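Local coordinates for hypothetical shikimate 5-dehydrogenase-like protein HI0607 (Haemophilus influenzae, PDB 1NPY) that catalyses in vitro the NADP(+)-dependent oxidation of shikimate to 3-dehydroshikimate, though so weakly that shikimate may not be its biological substrate, at residues A[65-70]-A[84-89]; A[125-130]-A[148-153]; A[133-138]-A[163-168]; A[179-184]-A[209-214]. All blocks are in the same frame, centred on the assembly; numbering follows the deposited sequence.

Contact 1: residues A[65-70]-A[84-89]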
loop_
_atom_site.group_PDB
_atom_site.type_symbol
_atom_site.label_atom_id
_atom_site.label_comp_id
_atom_site.label_asym_id
_atom_site.label_seq_id
_atom_site.Cartn_x
_atom_site.Cartn_y
_atom_site.Cartn_z
ATOM N N PRO A 65 8.488 7.471 9.535
ATOM C CA PRO A 65 9.101 6.282 10.138
ATOM C C PRO A 65 8.418 5.702 11.369
ATOM O O PRO A 65 9.063 5.249 12.306
ATOM C CB PRO A 65 10.454 6.838 10.577
ATOM C CG PRO A 65 10.106 8.194 11.072
ATOM C CD PRO A 65 8.994 8.702 10.173
ATOM N N PHE A 66 7.096 5.690 11.363
ATOM C CA PHE A 66 6.312 5.396 12.556
ATOM C C PHE A 66 5.478 4.122 12.474
ATOM O O PHE A 66 4.700 3.891 13.393
ATOM C CB PHE A 66 5.355 6.556 12.831
ATOM C CG PHE A 66 6.015 7.907 12.898
ATOM C CD1 PHE A 66 7.075 8.129 13.768
ATOM C CD2 PHE A 66 5.534 8.968 12.145
ATOM C CE1 PHE A 66 7.681 9.393 13.828
ATOM C CE2 PHE A 66 6.113 10.234 12.223
ATOM C CZ PHE A 66 7.181 10.436 13.083
ATOM N N LYS A 67 5.584 3.329 11.407
ATOM C CA LYS A 67 4.645 2.237 11.167
ATOM C C LYS A 67 4.857 1.094 12.152
ATOM O O LYS A 67 3.919 0.347 12.479
ATOM C CB LYS A 67 4.745 1.736 9.719
ATOM C CG LYS A 67 4.245 2.716 8.663
ATOM C CD LYS A 67 4.181 1.964 7.330
ATOM C CE LYS A 67 3.627 2.804 6.201
ATOM N NZ LYS A 67 3.801 1.988 4.969
ATOM N N GLU A 68 6.076 0.982 12.675
ATOM C CA GLU A 68 6.305 0.054 13.780
ATOM C C GLU A 68 6.390 0.693 15.165
ATOM O O GLU A 68 5.887 0.136 16.142
ATOM C CB GLU A 68 7.556 -0.786 13.526
ATOM C CG GLU A 68 7.495 -1.571 12.231
ATOM C CD GLU A 68 7.801 -0.759 10.989
ATOM O OE1 GLU A 68 8.674 0.139 11.051
ATOM O OE2 GLU A 68 7.153 -1.035 9.943
ATOM N N THR A 69 7.010 1.864 15.249
ATOM C CA THR A 69 7.123 2.542 16.546
ATOM C C THR A 69 5.808 2.999 17.163
ATOM O O THR A 69 5.762 3.193 18.375
ATOM C CB THR A 69 8.132 3.714 16.542
ATOM O OG1 THR A 69 7.744 4.727 15.602
ATOM C CG2 THR A 69 9.530 3.249 16.107
ATOM N N CYS A 70 4.745 3.177 16.369
ATOM C CA CYS A 70 3.450 3.481 16.942
ATOM C C CYS A 70 2.823 2.304 17.704
ATOM O O CYS A 70 1.916 2.500 18.504
ATOM C CB CYS A 70 2.456 3.933 15.857
ATOM S SG CYS A 70 1.889 2.676 14.692
ATOM N N ILE A 84 1.990 -8.456 8.755
ATOM C CA ILE A 84 3.286 -7.896 8.417
ATOM C C ILE A 84 3.941 -7.083 9.536
ATOM O O ILE A 84 4.972 -6.448 9.300
ATOM C CB ILE A 84 3.179 -7.067 7.129
ATOM C CG1 ILE A 84 2.130 -5.971 7.299
ATOM C CG2 ILE A 84 2.799 -7.934 5.930
ATOM C CD1 ILE A 84 2.029 -4.987 6.123
ATOM N N GLU A 85 3.377 -7.159 10.736
ATOM C CA GLU A 85 3.844 -6.442 11.920
ATOM C C GLU A 85 4.170 -4.981 11.627
ATOM O O GLU A 85 5.239 -4.457 11.925
ATOM C CB GLU A 85 4.971 -7.200 12.634
ATOM C CG GLU A 85 4.521 -8.570 13.143
ATOM C CD GLU A 85 3.365 -8.617 14.146
ATOM O OE1 GLU A 85 2.817 -9.737 14.319
ATOM O OE2 GLU A 85 2.951 -7.616 14.786
ATOM N N SER A 86 3.215 -4.302 10.999
ATOM C CA SER A 86 3.388 -2.908 10.603
ATOM C C SER A 86 1.997 -2.292 10.486
ATOM O O SER A 86 1.136 -2.911 9.868
ATOM C CB SER A 86 4.038 -2.829 9.218
ATOM O OG SER A 86 4.444 -1.515 8.885
ATOM N N VAL A 87 1.804 -1.077 10.987
ATOM C CA VAL A 87 0.525 -0.377 11.015
ATOM C C VAL A 87 0.563 0.842 10.108
ATOM O O VAL A 87 1.516 1.634 10.183
ATOM C CB VAL A 87 0.218 0.092 12.450
ATOM C CG1 VAL A 87 -1.005 0.995 12.519
ATOM C CG2 VAL A 87 -0.036 -1.126 13.330
ATOM N N ASN A 88 -0.457 1.028 9.277
ATOM C CA ASN A 88 -0.577 2.260 8.499
ATOM C C ASN A 88 -1.894 2.995 8.755
ATOM O O ASN A 88 -2.175 4.043 8.186
ATOM C CB ASN A 88 -0.331 2.017 7.014
ATOM C CG ASN A 88 -1.601 1.628 6.277
ATOM O OD1 ASN A 88 -2.461 0.998 6.895
ATOM N ND2 ASN A 88 -1.736 2.008 4.994
ATOM N N THR A 89 -2.705 2.473 9.665
ATOM C CA THR A 89 -4.038 3.023 9.930
ATOM C C THR A 89 -4.447 2.811 11.379
ATOM O O THR A 89 -4.356 1.685 11.852
ATOM C CB THR A 89 -5.107 2.296 9.108
ATOM O OG1 THR A 89 -4.739 2.380 7.727
ATOM C CG2 THR A 89 -6.424 3.010 9.220
#
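Lys67 lies along the chain at Ser86, Val87 and Asn88, its base against Ser86 and Val87 and its far end beside Asn88. Its CB sits 3.4 Å from Ser86 OG, and CB and CG are each 3.3 Å from Val87 O. CD passes the same two oxygens at longer range, and CE runs beside Asn88 CB, the two side chains pointing the same way. With CG anti to the carbonyl carbon (chi1 -69°) and every later torsion extended, the chain carries NZ past the backbone toward Asp103, with which it forms a long, weak ion pair. Lys67 is the inferred proton donor/acceptor and Asp103 the inferred substrate ligand, so the contact probably sets the position of the catalytic amine. Its root is fixed as well: Val87 N donates to Lys67 O at 3.0 Å in a nearly straight bond (168°). Glu68, bent at chi2 (79°), folds back so that OE2 takes the hydroxyl of Ser86, OG to OE2 2.9 Å, on the anti side of the carboxylate. Cys70 SG packs on Val87 CB at 3.8 Å, an apolar contact next to the polar ones. Within the substrate-binding domain the contact joins two loops, one following strand 59-62 and one leaving the Schellman-capped helix 79-82 for strand 89-93; helix 45-55 covers Cys70, while Val87 reaches Ala99 of strand 96-100.

Contact 2: residues A[125-130]-A[148-153]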
loop_
_atom_site.group_PDB
_atom_site.type_symbol
_atom_site.label_atom_id
_atom_site.label_comp_id
_atom_site.label_asym_id
_atom_site.label_seq_id
_atom_site.Cartn_x
_atom_site.Cartn_y
_atom_site.Cartn_z
ATOM N N HIS A 125 10.129 -8.788 -7.262
ATOM C CA HIS A 125 11.419 -8.121 -7.296
ATOM C C HIS A 125 11.412 -7.048 -6.216
ATOM O O HIS A 125 10.718 -6.042 -6.308
ATOM C CB HIS A 125 11.666 -7.517 -8.681
ATOM C CG HIS A 125 13.058 -7.011 -8.903
ATOM N ND1 HIS A 125 13.450 -6.440 -10.096
ATOM C CD2 HIS A 125 14.170 -7.071 -8.135
ATOM C CE1 HIS A 125 14.736 -6.137 -10.039
ATOM N NE2 HIS A 125 15.195 -6.501 -8.853
ATOM N N GLY A 126 12.220 -7.269 -5.187
ATOM C CA GLY A 126 12.428 -6.307 -4.123
ATOM C C GLY A 126 12.221 -6.937 -2.758
ATOM O O GLY A 126 11.633 -8.006 -2.640
ATOM N N SER A 127 12.752 -6.291 -1.725
ATOM C CA SER A 127 12.699 -6.843 -0.374
ATOM C C SER A 127 12.289 -5.794 0.639
ATOM O O SER A 127 12.284 -6.084 1.831
ATOM C CB SER A 127 14.030 -7.489 0.025
ATOM O OG SER A 127 15.055 -6.512 0.110
ATOM N N GLY A 128 12.001 -4.597 0.144
ATOM C CA GLY A 128 11.727 -3.433 0.968
ATOM C C GLY A 128 10.440 -2.795 0.507
ATOM O O GLY A 128 9.775 -3.276 -0.417
ATOM N N GLY A 129 10.109 -1.681 1.154
ATOM C CA GLY A 129 8.904 -0.938 0.846
ATOM C C GLY A 129 7.749 -1.889 1.074
ATOM O O GLY A 129 7.499 -2.438 2.139
ATOM N N MET A 130 7.020 -2.091 -0.009
ATOM C CA MET A 130 5.770 -2.817 0.073
ATOM C C MET A 130 5.999 -4.308 -0.048
ATOM O O MET A 130 5.025 -5.031 -0.155
ATOM C CB MET A 130 4.939 -2.315 -1.103
ATOM C CG MET A 130 4.504 -0.913 -0.885
ATOM S SD MET A 130 2.925 -1.195 -0.089
ATOM C CE MET A 130 1.987 -1.087 -1.509
ATOM N N ILE A 148 11.175 -14.642 -4.213
ATOM C CA ILE A 148 11.580 -13.270 -3.948
ATOM C C ILE A 148 12.942 -13.103 -4.596
ATOM O O ILE A 148 13.879 -13.829 -4.264
ATOM C CB ILE A 148 11.609 -12.977 -2.435
ATOM C CG1 ILE A 148 10.177 -12.864 -1.891
ATOM C CG2 ILE A 148 12.283 -11.619 -2.183
ATOM C CD1 ILE A 148 9.704 -14.014 -1.061
ATOM N N TYR A 149 12.998 -12.210 -5.579
ATOM C CA TYR A 149 14.211 -11.797 -6.266
ATOM C C TYR A 149 14.679 -10.452 -5.731
ATOM O O TYR A 149 13.990 -9.446 -5.859
ATOM C CB TYR A 149 13.871 -11.673 -7.760
ATOM C CG TYR A 149 14.928 -11.057 -8.648
ATOM C CD1 TYR A 149 16.269 -11.367 -8.494
ATOM C CD2 TYR A 149 14.559 -10.181 -9.668
ATOM C CE1 TYR A 149 17.232 -10.794 -9.323
ATOM C CE2 TYR A 149 15.508 -9.605 -10.495
ATOM C CZ TYR A 149 16.834 -9.912 -10.315
ATOM O OH TYR A 149 17.782 -9.363 -11.143
ATOM N N ALA A 150 15.835 -10.399 -5.085
ATOM C CA ALA A 150 16.219 -9.137 -4.477
ATOM C C ALA A 150 17.723 -9.073 -4.314
ATOM O O ALA A 150 18.369 -10.098 -4.153
ATOM C CB ALA A 150 15.575 -8.955 -3.116
ATOM N N ARG A 151 18.230 -7.852 -4.366
ATOM C CA ARG A 151 19.659 -7.652 -4.196
ATOM C C ARG A 151 20.121 -7.716 -2.734
ATOM O O ARG A 151 21.274 -8.074 -2.492
ATOM C CB ARG A 151 20.094 -6.375 -4.907
ATOM C CG ARG A 151 19.524 -5.101 -4.330
ATOM C CD ARG A 151 20.012 -3.860 -5.058
ATOM N NE ARG A 151 19.219 -2.700 -4.661
ATOM C CZ ARG A 151 19.349 -2.039 -3.519
ATOM N NH1 ARG A 151 20.283 -2.378 -2.637
ATOM N NH2 ARG A 151 18.563 -0.995 -3.272
ATOM N N ASN A 152 19.270 -7.373 -1.768
ATOM C CA ASN A 152 19.563 -7.577 -0.350
ATOM C C ASN A 152 19.319 -9.038 0.023
ATOM O O ASN A 152 18.183 -9.455 0.256
ATOM C CB ASN A 152 18.718 -6.662 0.546
ATOM C CG ASN A 152 19.227 -6.603 1.990
ATOM O OD1 ASN A 152 19.356 -5.511 2.550
ATOM N ND2 ASN A 152 19.527 -7.751 2.595
ATOM N N VAL A 153 20.394 -9.816 0.065
ATOM C CA VAL A 153 20.325 -11.257 0.258
ATOM C C VAL A 153 19.744 -11.664 1.612
ATOM O O VAL A 153 18.936 -12.586 1.693
ATOM C CB VAL A 153 21.731 -11.885 0.081
ATOM C CG1 VAL A 153 21.721 -13.343 0.480
ATOM C CG2 VAL A 153 22.228 -11.711 -1.352
HETATM O O HOH W 1 16.673 -5.765 -1.969
#
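His125 and Tyr149 pack their rings in an offset stack at the C-terminal ends of two neighbouring strands of the parallel Rossmann-type sheet, where a glycine-rich turn consistent with a GxGxxA dinucleotide-binding motif begins. Centroids lie 4.2 Å apart and the planes are inclined by 25°; Tyr149 CE2 stands over the centre of the imidazole, 3.5 Å from NE2 of His125. Both side chains leave the backbone with CG anti to N (chi1 -170° and 171°), which sends them out side by side on one face of the sheet. His125 ND1 is held by Ala197 O, fixing the turn of the imidazole. At the backbone, Gly126 N, just past the strand, donates to Tyr149 O at 2.9 Å. Farther along, Ala150 CB meets Ser127 CB at 3.8 Å, and Ile148 CG2 approaches Gly126 O, a buried carbonyl with no polar partner in the model. Gly126 to Met130 probably bind NADP(+), as in related enzymes, and this packing probably holds the start of the turn against the end of strand 146-149. Beyond Ala150 the segments are bridged by a water, which lies 2.7 Å from Ser127 OG and accepts a hydrogen bond from the N-cap amide, Asn152 N, at 3.1 Å.

Contact 3: residues A[133-138]-A[163-168]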
loop_
_atom_site.group_PDB
_atom_site.type_symbol
_atom_site.label_atom_id
_atom_site.label_comp_id
_atom_site.label_asym_id
_atom_site.label_seq_id
_atom_site.Cartn_x
_atom_site.Cartn_y
_atom_site.Cartn_z
ATOM N N ALA A 133 4.116 -6.595 2.543
ATOM C CA ALA A 133 2.676 -6.546 2.305
ATOM C C ALA A 133 2.290 -7.350 1.068
ATOM O O ALA A 133 1.366 -8.142 1.119
ATOM C CB ALA A 133 2.205 -5.120 2.126
ATOM N N VAL A 134 3.046 -7.215 -0.012
ATOM C CA VAL A 134 2.813 -8.003 -1.218
ATOM C C VAL A 134 2.960 -9.513 -0.977
ATOM O O VAL A 134 2.057 -10.293 -1.315
ATOM C CB VAL A 134 3.738 -7.496 -2.352
ATOM C CG1 VAL A 134 3.726 -8.512 -3.483
ATOM C CG2 VAL A 134 3.288 -6.079 -2.780
ATOM N N VAL A 135 4.084 -9.922 -0.395
ATOM C CA VAL A 135 4.370 -11.328 -0.164
ATOM C C VAL A 135 3.303 -11.943 0.738
ATOM O O VAL A 135 2.815 -13.051 0.483
ATOM C CB VAL A 135 5.787 -11.536 0.374
ATOM C CG1 VAL A 135 6.032 -12.997 0.757
ATOM C CG2 VAL A 135 6.785 -11.097 -0.675
ATOM N N ALA A 136 2.937 -11.220 1.793
ATOM C CA ALA A 136 1.938 -11.731 2.732
ATOM C C ALA A 136 0.553 -11.827 2.125
ATOM O O ALA A 136 -0.224 -12.744 2.429
ATOM C CB ALA A 136 1.905 -10.849 3.985
ATOM N N ALA A 137 0.225 -10.849 1.289
ATOM C CA ALA A 137 -1.059 -10.850 0.607
ATOM C C ALA A 137 -1.185 -12.034 -0.339
ATOM O O ALA A 137 -2.236 -12.684 -0.408
ATOM C CB ALA A 137 -1.319 -9.530 -0.103
ATOM N N PHE A 138 -0.108 -12.323 -1.066
ATOM C CA PHE A 138 -0.136 -13.509 -1.922
ATOM C C PHE A 138 -0.248 -14.787 -1.104
ATOM O O PHE A 138 -1.021 -15.677 -1.450
ATOM C CB PHE A 138 1.053 -13.527 -2.880
ATOM C CG PHE A 138 0.827 -12.709 -4.122
ATOM C CD1 PHE A 138 0.080 -13.210 -5.174
ATOM C CD2 PHE A 138 1.351 -11.428 -4.233
ATOM C CE1 PHE A 138 -0.148 -12.481 -6.301
ATOM C CE2 PHE A 138 1.155 -10.698 -5.380
ATOM C CZ PHE A 138 0.396 -11.214 -6.415
ATOM N N TYR A 163 7.637 -16.313 5.154
ATOM C CA TYR A 163 6.410 -16.687 4.460
ATOM C C TYR A 163 6.447 -18.037 3.740
ATOM O O TYR A 163 5.491 -18.381 3.054
ATOM C CB TYR A 163 5.958 -15.556 3.522
ATOM C CG TYR A 163 5.623 -14.316 4.312
ATOM C CD1 TYR A 163 4.427 -14.208 4.988
ATOM C CD2 TYR A 163 6.535 -13.299 4.451
ATOM C CE1 TYR A 163 4.118 -13.097 5.741
ATOM C CE2 TYR A 163 6.248 -12.184 5.202
ATOM C CZ TYR A 163 5.035 -12.086 5.842
ATOM O OH TYR A 163 4.757 -10.969 6.594
ATOM N N GLY A 164 7.474 -18.855 3.951
ATOM C CA GLY A 164 7.524 -20.174 3.342
ATOM C C GLY A 164 7.673 -20.213 1.836
ATOM O O GLY A 164 7.125 -21.070 1.145
ATOM N N TYR A 165 8.413 -19.240 1.323
ATOM C CA TYR A 165 8.704 -19.133 -0.095
ATOM C C TYR A 165 10.192 -19.321 -0.362
ATOM O O TYR A 165 10.948 -19.678 0.536
ATOM C CB TYR A 165 8.234 -17.748 -0.534
ATOM C CG TYR A 165 6.740 -17.588 -0.644
ATOM C CD1 TYR A 165 5.927 -18.579 -1.204
ATOM C CD2 TYR A 165 6.145 -16.395 -0.249
ATOM C CE1 TYR A 165 4.559 -18.374 -1.359
ATOM C CE2 TYR A 165 4.789 -16.178 -0.408
ATOM C CZ TYR A 165 4.006 -17.166 -0.937
ATOM O OH TYR A 165 2.676 -16.870 -1.135
ATOM N N ALA A 166 10.649 -19.071 -1.583
ATOM C CA ALA A 166 12.066 -19.206 -1.885
ATOM C C ALA A 166 12.653 -17.866 -2.306
ATOM O O ALA A 166 11.936 -17.005 -2.823
ATOM C CB ALA A 166 12.256 -20.267 -2.964
ATOM N N TYR A 167 13.958 -17.738 -2.090
ATOM C CA TYR A 167 14.744 -16.583 -2.476
ATOM C C TYR A 167 15.642 -16.927 -3.654
ATOM O O TYR A 167 16.252 -18.002 -3.667
ATOM C CB TYR A 167 15.599 -16.094 -1.305
ATOM C CG TYR A 167 16.611 -15.062 -1.713
ATOM C CD1 TYR A 167 16.238 -13.740 -1.944
ATOM C CD2 TYR A 167 17.939 -15.425 -1.937
ATOM C CE1 TYR A 167 17.151 -12.813 -2.351
ATOM C CE2 TYR A 167 18.860 -14.492 -2.349
ATOM C CZ TYR A 167 18.458 -13.195 -2.560
ATOM O OH TYR A 167 19.368 -12.256 -2.983
ATOM N N ILE A 168 15.739 -15.993 -4.597
ATOM C CA ILE A 168 16.687 -16.088 -5.707
ATOM C C ILE A 168 17.484 -14.799 -5.858
ATOM O O ILE A 168 16.957 -13.688 -5.725
ATOM C CB ILE A 168 15.983 -16.468 -7.035
ATOM C CG1 ILE A 168 14.900 -15.437 -7.405
ATOM C CG2 ILE A 168 15.423 -17.857 -6.909
ATOM C CD1 ILE A 168 14.183 -15.737 -8.726
#
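Tyr165 presents the edge of its ring to Val135: CG1 of the valine lies near the ring plane, 3.5 Å from CD2 of Tyr165 and only slightly farther from CE2. Val135 O is also in that plane at the rim, 3.8 Å from Tyr165 CE2, while the carbonyl oxygen of Tyr163 lies over one face, offset from the centre. The ring of Tyr163 is met obliquely from helix 131-140, by two residues at different points: Val135 CG1 is 3.7 Å from its CD2, and Ala136 CB 3.6 Å from its CE1. One methyl group, Val135 CG1, thus touches both tyrosines. The chi1 of Val135 (174°) sets CG1 anti to the backbone N, and the side chain slides past Tyr165 in the opposite direction. No hydrogen bond crosses between the segments, and the cohesion is apolar. Both phenols nevertheless have polar partners: Tyr165 OH, which passes 3.6 Å from Phe138 C at the helix backbone, bonds to Phe143 O, and Tyr163 OH bonds to Ala83 O. These bonds pin the far ends of rings whose bodies rest on the helix. Between the tyrosines the chain turns at Gly164, whose positive phi belongs to the Schellman motif closing helix 153-163. The contact therefore ties helix 131-140, the one that follows the glycine-rich turn, to the link between helix 153-163 and the outermost strand 166-168. Val135 also rests on Ile148 and Tyr165 on Leu146, both in strand 146-149.

Contact 4: residues A[179-184]-A[209-214]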
loop_
_atom_site.group_PDB
_atom_site.type_symbol
_atom_site.label_atom_id
_atom_site.label_comp_id
_atom_site.label_asym_id
_atom_site.label_seq_id
_atom_site.Cartn_x
_atom_site.Cartn_y
_atom_site.Cartn_z
ATOM N N LEU A 179 4.594 -11.072 -12.507
ATOM C CA LEU A 179 5.772 -10.309 -12.118
ATOM C C LEU A 179 5.375 -9.088 -11.304
ATOM O O LEU A 179 4.545 -8.291 -11.739
ATOM C CB LEU A 179 6.533 -9.836 -13.353
ATOM C CG LEU A 179 6.787 -10.962 -14.355
ATOM C CD1 LEU A 179 7.493 -10.345 -15.556
ATOM C CD2 LEU A 179 7.668 -12.047 -13.763
ATOM N N VAL A 180 5.919 -8.975 -10.099
ATOM C CA VAL A 180 5.578 -7.856 -9.232
ATOM C C VAL A 180 6.841 -7.062 -8.929
ATOM O O VAL A 180 7.836 -7.604 -8.442
ATOM C CB VAL A 180 4.947 -8.296 -7.880
ATOM C CG1 VAL A 180 4.380 -7.118 -7.143
ATOM C CG2 VAL A 180 3.921 -9.391 -8.046
ATOM N N ASN A 181 6.787 -5.754 -9.160
ATOM C CA ASN A 181 7.902 -4.889 -8.818
ATOM C C ASN A 181 7.574 -4.137 -7.525
ATOM O O ASN A 181 6.552 -3.429 -7.452
ATOM C CB ASN A 181 8.196 -3.849 -9.896
ATOM C CG ASN A 181 9.302 -2.896 -9.459
ATOM O OD1 ASN A 181 10.367 -3.354 -9.056
ATOM N ND2 ASN A 181 9.067 -1.604 -9.532
ATOM N N VAL A 182 8.446 -4.324 -6.536
ATOM C CA VAL A 182 8.415 -3.587 -5.281
ATOM C C VAL A 182 9.755 -2.884 -4.995
ATOM O O VAL A 182 10.085 -2.543 -3.853
ATOM C CB VAL A 182 8.009 -4.459 -4.071
ATOM C CG1 VAL A 182 6.597 -4.972 -4.236
ATOM C CG2 VAL A 182 8.983 -5.614 -3.792
ATOM N N THR A 183 10.516 -2.628 -6.047
ATOM C CA THR A 183 11.739 -1.827 -5.945
ATOM C C THR A 183 11.429 -0.379 -6.302
ATOM O O THR A 183 10.333 -0.059 -6.784
ATOM C CB THR A 183 12.852 -2.289 -6.925
ATOM O OG1 THR A 183 12.447 -2.080 -8.286
ATOM C CG2 THR A 183 13.228 -3.763 -6.854
ATOM N N SER A 184 12.418 0.498 -6.124
ATOM C CA SER A 184 12.374 1.848 -6.675
ATOM C C SER A 184 12.623 1.972 -8.185
ATOM O O SER A 184 12.667 3.090 -8.708
ATOM C CB SER A 184 13.383 2.719 -5.928
ATOM O OG SER A 184 14.652 2.116 -6.094
ATOM N N ALA A 209 1.683 -8.066 -15.154
ATOM C CA ALA A 209 2.720 -7.157 -14.667
ATOM C C ALA A 209 2.131 -6.227 -13.611
ATOM O O ALA A 209 1.223 -5.467 -13.925
ATOM C CB ALA A 209 3.292 -6.347 -15.822
ATOM N N PHE A 210 2.587 -6.333 -12.364
ATOM C CA PHE A 210 2.061 -5.583 -11.228
ATOM C C PHE A 210 3.201 -4.732 -10.672
ATOM O O PHE A 210 4.222 -5.247 -10.200
ATOM C CB PHE A 210 1.506 -6.582 -10.218
ATOM C CG PHE A 210 0.867 -6.011 -8.965
ATOM C CD1 PHE A 210 0.382 -6.910 -8.028
ATOM C CD2 PHE A 210 0.752 -4.663 -8.708
ATOM C CE1 PHE A 210 -0.210 -6.460 -6.856
ATOM C CE2 PHE A 210 0.170 -4.206 -7.547
ATOM C CZ PHE A 210 -0.304 -5.108 -6.613
ATOM N N ASP A 211 3.103 -3.427 -10.875
ATOM C CA ASP A 211 4.174 -2.522 -10.461
ATOM C C ASP A 211 3.577 -1.690 -9.343
ATOM O O ASP A 211 2.634 -0.920 -9.548
ATOM C CB ASP A 211 4.609 -1.615 -11.608
ATOM C CG ASP A 211 5.962 -0.971 -11.391
ATOM O OD1 ASP A 211 6.450 -0.903 -10.237
ATOM O OD2 ASP A 211 6.600 -0.496 -12.360
ATOM N N VAL A 212 4.202 -1.766 -8.178
ATOM C CA VAL A 212 3.767 -0.965 -7.046
ATOM C C VAL A 212 4.223 0.487 -7.150
ATOM O O VAL A 212 3.679 1.376 -6.502
ATOM C CB VAL A 212 4.177 -1.636 -5.726
ATOM C CG1 VAL A 212 3.661 -0.851 -4.546
ATOM C CG2 VAL A 212 3.607 -3.043 -5.640
ATOM N N VAL A 213 5.176 0.789 -8.026
ATOM C CA VAL A 213 5.529 2.184 -8.288
ATOM C C VAL A 213 4.313 2.912 -8.859
ATOM O O VAL A 213 3.657 2.410 -9.771
ATOM C CB VAL A 213 6.678 2.304 -9.309
ATOM C CG1 VAL A 213 6.845 3.748 -9.712
ATOM C CG2 VAL A 213 7.946 1.739 -8.718
ATOM N N ALA A 214 4.002 4.068 -8.287
ATOM C CA ALA A 214 2.789 4.807 -8.625
ATOM C C ALA A 214 3.025 6.052 -9.472
ATOM O O ALA A 214 2.098 6.477 -10.153
ATOM C CB ALA A 214 2.038 5.164 -7.361
#
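Asn181 and Asp211 lie side by side on the same face of two parallel strands, 179-181 and 209-211, in the tightly packed part of the contact. Phe210 N to Leu179 O, Asn181 N to Phe210 O (both 2.8 Å) and Val212 N to Asn181 O bind the backbones, as expected for successive strands of a beta-alpha-beta unit in this Rossmann-type sheet. Asn181 ND2 gives Asp211 OD1 a bond of 2.8 Å; the carboxylate oxygen lies in the amide plane, the two groups are turned 74° apart, and the amide nitrogen comes from above the carboxylate plane. On the other face of the sheet Val180 CG1 sits over one face of the Phe210 ring, 4.1 Å from CD1, and Val182 CG1 meets Val212 CG2 at 3.8 Å. The looser side begins at Thr183, which touches Val213 through its carbonyl oxygen, and Ser184, probably an NADP(+) ligand, is exposed. Both polar side chains also form Asx turns. Asn181 OD1 takes Thr183 N and Thr183 OG1; Asp211 OD1 takes Val213 N from the face of its carboxylate opposite the amide. With Thr219 OG1 on Asp211 OD2, both carboxylate oxygens are engaged, which probably stabilises the charged form of this buried acid and ties the turns that follow the two strands.

How the contacts relate
Contacts 2, 3 and 4 belong to the parallel-sheet part of the protein, whereas contact 1 lies in the substrate-binding part. Strand 122-125 bonds to strand 178-181, His125 N to Val180 O at 2.8 Å, joining contacts 2 and 4; Ile148 N to Ala166 O, also 2.8 Å, joins contacts 2 and 3. Helix 131-140 underlies contact 4 through Val134, whose CG2 is 3.8 Å from Val182 CG1. Contact 1 reaches contact 3 through Ile84 CG2, 3.6 Å from Ala136 CB. The inferred catalytic Lys67 has its side chain about 6 Å from that of Met130, a probable NADP(+) residue whose CE touches Val212 CG1 at 3.5 Å, so contacts 1, 2 and 4 converge on the likely active-site cleft.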